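Local coordinates for putative methyltransferase (Porphyromonas gingivalis, PDB 3LL7), which is a putative methyltransferase, inferred to transfer methyl groups to a substrate not yet identified, and carries a THUMP-like domain near its C-terminus, at residues E343-F348 with V402-R407. Sequence-based numbering, arbitrary orientation.
Sequences EEIIPF and VLLLLR
Glu343 OE2 lies at the edge of the Arg407 guanidinium, almost in its plane, and accepts a salt-bridge hydrogen bond from NH2 at 2.9 Å. The carboxylate, turned 53° from the guanidinium, offers its anti side. Arg407 runs extended from CG to NE. OE1 forms a second salt bridge, to Lys389, so the acid is gripped between two basic side chains, which would probably favour its ionised form. The Phe348 ring, at the opposite end of the contact, is met obliquely by Leu403, with CD1 of the phenylalanine 3.8 Å from CD1 of the leucine; an aromatic ring suits this place among Leu403, Leu353 and Phe370, the last edge-to-face.

Between these ends the strands pair antiparallel. Ile346 N donates to Leu403 O and Leu403 N to Ile346 O, each at 2.8 Å. Glu343 and Glu344 both face Leu405, a classic beta bulge: Leu405 O accepts from Glu343 N (2.8 Å) and Glu344 N (3.3 Å), and Leu405 N donates back to Glu344 O (2.8 Å). Beta-branched Ile345 suits an extended strand: with CG1 anti to its backbone N (chi1 175°), CD1 reaches Leu404 CD2 at 3.6 Å and Val402 CG1 at 4.0 Å. Exposed Glu344 bends at chi2, leading its carboxylate away while CB and CG lie beside Leu405. Leucines suit the buried positions 403 and 405, which also touch Leu356 and Leu391.

In the seven-stranded mixed sheet of the THUMP-like region, strand order places 293-297 next to 337-347; strand 389-395 flanks 401-408, bonding Val402 through Thr394 and Leu404 through Met392.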
loop_
_atom_site.group_PDB
_atom_site.type_symbol
_atom_site.label_atom_id
_atom_site.label_comp_id
_atom_site.label_asym_id
_atom_site.label_seq_id
_atom_site.Cartn_x
_atom_site.Cartn_y
_atom_site.Cartn_z
ATOM N N GLU A 343 21.238 -23.292 -8.626
ATOM C CA GLU A 343 22.643 -23.623 -9.044
ATOM C C GLU A 343 23.305 -24.617 -8.101
ATOM O O GLU A 343 23.948 -25.569 -8.561
ATOM C CB GLU A 343 23.512 -22.367 -9.157
ATOM C CG GLU A 343 22.981 -21.390 -10.186
ATOM C CD GLU A 343 23.971 -20.315 -10.607
ATOM O OE1 GLU A 343 24.909 -19.967 -9.837
ATOM O OE2 GLU A 343 23.784 -19.800 -11.733
ATOM N N GLU A 344 23.183 -24.368 -6.801
ATOM C CA GLU A 344 23.702 -25.282 -5.753
ATOM C C GLU A 344 22.764 -25.346 -4.560
ATOM O O GLU A 344 22.092 -24.354 -4.209
ATOM C CB GLU A 344 25.086 -24.851 -5.231
ATOM C CG GLU A 344 26.198 -24.676 -6.276
ATOM C CD GLU A 344 26.620 -25.985 -6.966
ATOM O OE1 GLU A 344 26.472 -27.093 -6.386
ATOM O OE2 GLU A 344 27.102 -25.901 -8.113
ATOM N N ILE A 345 22.767 -26.499 -3.891
ATOM C CA ILE A 345 22.096 -26.649 -2.602
ATOM C C ILE A 345 23.122 -27.176 -1.604
ATOM O O ILE A 345 23.826 -28.188 -1.859
ATOM C CB ILE A 345 20.789 -27.519 -2.653
ATOM C CG1 ILE A 345 20.213 -27.726 -1.234
ATOM C CG2 ILE A 345 21.049 -28.855 -3.361
ATOM C CD1 ILE A 345 18.699 -28.183 -1.200
ATOM N N ILE A 346 23.241 -26.451 -0.500
ATOM C CA ILE A 346 24.274 -26.704 0.515
ATOM C C ILE A 346 23.640 -27.005 1.879
ATOM O O ILE A 346 22.934 -26.154 2.416
ATOM C CB ILE A 346 25.187 -25.469 0.633
ATOM C CG1 ILE A 346 25.788 -25.136 -0.748
ATOM C CG2 ILE A 346 26.308 -25.695 1.695
ATOM C CD1 ILE A 346 26.466 -23.761 -0.766
ATOM N N PRO A 347 23.888 -28.207 2.445
ATOM C CA PRO A 347 23.353 -28.518 3.780
ATOM C C PRO A 347 23.932 -27.509 4.731
ATOM O O PRO A 347 25.138 -27.256 4.676
ATOM C CB PRO A 347 23.933 -29.901 4.083
ATOM C CG PRO A 347 24.102 -30.532 2.679
ATOM C CD PRO A 347 24.647 -29.350 1.888
ATOM N N PHE A 348 23.092 -26.895 5.560
ATOM C CA PHE A 348 23.599 -25.836 6.409
ATOM C C PHE A 348 24.154 -26.338 7.725
ATOM O O PHE A 348 23.515 -27.153 8.402
ATOM C CB PHE A 348 22.509 -24.797 6.722
ATOM C CG PHE A 348 23.001 -23.703 7.630
ATOM C CD1 PHE A 348 23.956 -22.787 7.170
ATOM C CD2 PHE A 348 22.564 -23.618 8.937
ATOM C CE1 PHE A 348 24.445 -21.796 7.992
ATOM C CE2 PHE A 348 23.043 -22.605 9.784
ATOM C CZ PHE A 348 23.987 -21.700 9.319
ATOM N N VAL A 402 19.089 -25.542 4.829
ATOM C CA VAL A 402 19.935 -25.531 3.632
ATOM C C VAL A 402 20.187 -24.108 3.205
ATOM O O VAL A 402 19.414 -23.199 3.543
ATOM C CB VAL A 402 19.255 -26.298 2.439
ATOM C CG1 VAL A 402 19.085 -27.784 2.788
ATOM C CG2 VAL A 402 17.876 -25.669 2.045
ATOM N N LEU A 403 21.247 -23.931 2.418
ATOM C CA LEU A 403 21.468 -22.697 1.659
ATOM C C LEU A 403 21.332 -23.025 0.191
ATOM O O LEU A 403 21.884 -24.045 -0.302
ATOM C CB LEU A 403 22.899 -22.126 1.924
ATOM C CG LEU A 403 23.036 -21.540 3.351
ATOM C CD1 LEU A 403 24.509 -21.318 3.718
ATOM C CD2 LEU A 403 22.328 -20.214 3.399
ATOM N N LEU A 404 20.573 -22.188 -0.511
ATOM C CA LEU A 404 20.462 -22.332 -1.976
ATOM C C LEU A 404 21.212 -21.209 -2.644
ATOM O O LEU A 404 21.045 -20.034 -2.284
ATOM C CB LEU A 404 18.989 -22.280 -2.425
ATOM C CG LEU A 404 17.950 -23.104 -1.627
ATOM C CD1 LEU A 404 16.541 -22.856 -2.242
ATOM C CD2 LEU A 404 18.329 -24.602 -1.700
ATOM N N LEU A 405 22.020 -21.581 -3.635
ATOM C CA LEU A 405 22.642 -20.613 -4.551
ATOM C C LEU A 405 21.769 -20.541 -5.794
ATOM O O LEU A 405 21.538 -21.554 -6.447
ATOM C CB LEU A 405 24.082 -21.031 -4.915
ATOM C CG LEU A 405 24.765 -19.985 -5.826
ATOM C CD1 LEU A 405 24.935 -18.674 -5.006
ATOM C CD2 LEU A 405 26.132 -20.502 -6.295
ATOM N N LEU A 406 21.246 -19.335 -6.057
ATOM C CA LEU A 406 20.206 -19.100 -7.074
ATOM C C LEU A 406 20.668 -18.034 -8.053
ATOM O O LEU A 406 21.362 -17.110 -7.659
ATOM C CB LEU A 406 18.918 -18.587 -6.375
ATOM C CG LEU A 406 18.361 -19.490 -5.256
ATOM C CD1 LEU A 406 17.167 -18.812 -4.599
ATOM C CD2 LEU A 406 17.987 -20.851 -5.844
ATOM N N ARG A 407 20.279 -18.147 -9.320
ATOM C CA ARG A 407 20.345 -17.018 -10.248
ATOM C C ARG A 407 18.929 -16.689 -10.740
ATOM O O ARG A 407 18.075 -17.546 -10.722
ATOM C CB ARG A 407 21.296 -17.300 -11.422
ATOM C CG ARG A 407 20.819 -18.306 -12.417
ATOM C CD ARG A 407 21.704 -18.267 -13.683
ATOM N NE ARG A 407 21.140 -19.161 -14.681
ATOM C CZ ARG A 407 21.370 -20.471 -14.732
ATOM N NH1 ARG A 407 20.793 -21.216 -15.682
ATOM N NH2 ARG A 407 22.177 -21.043 -13.837
#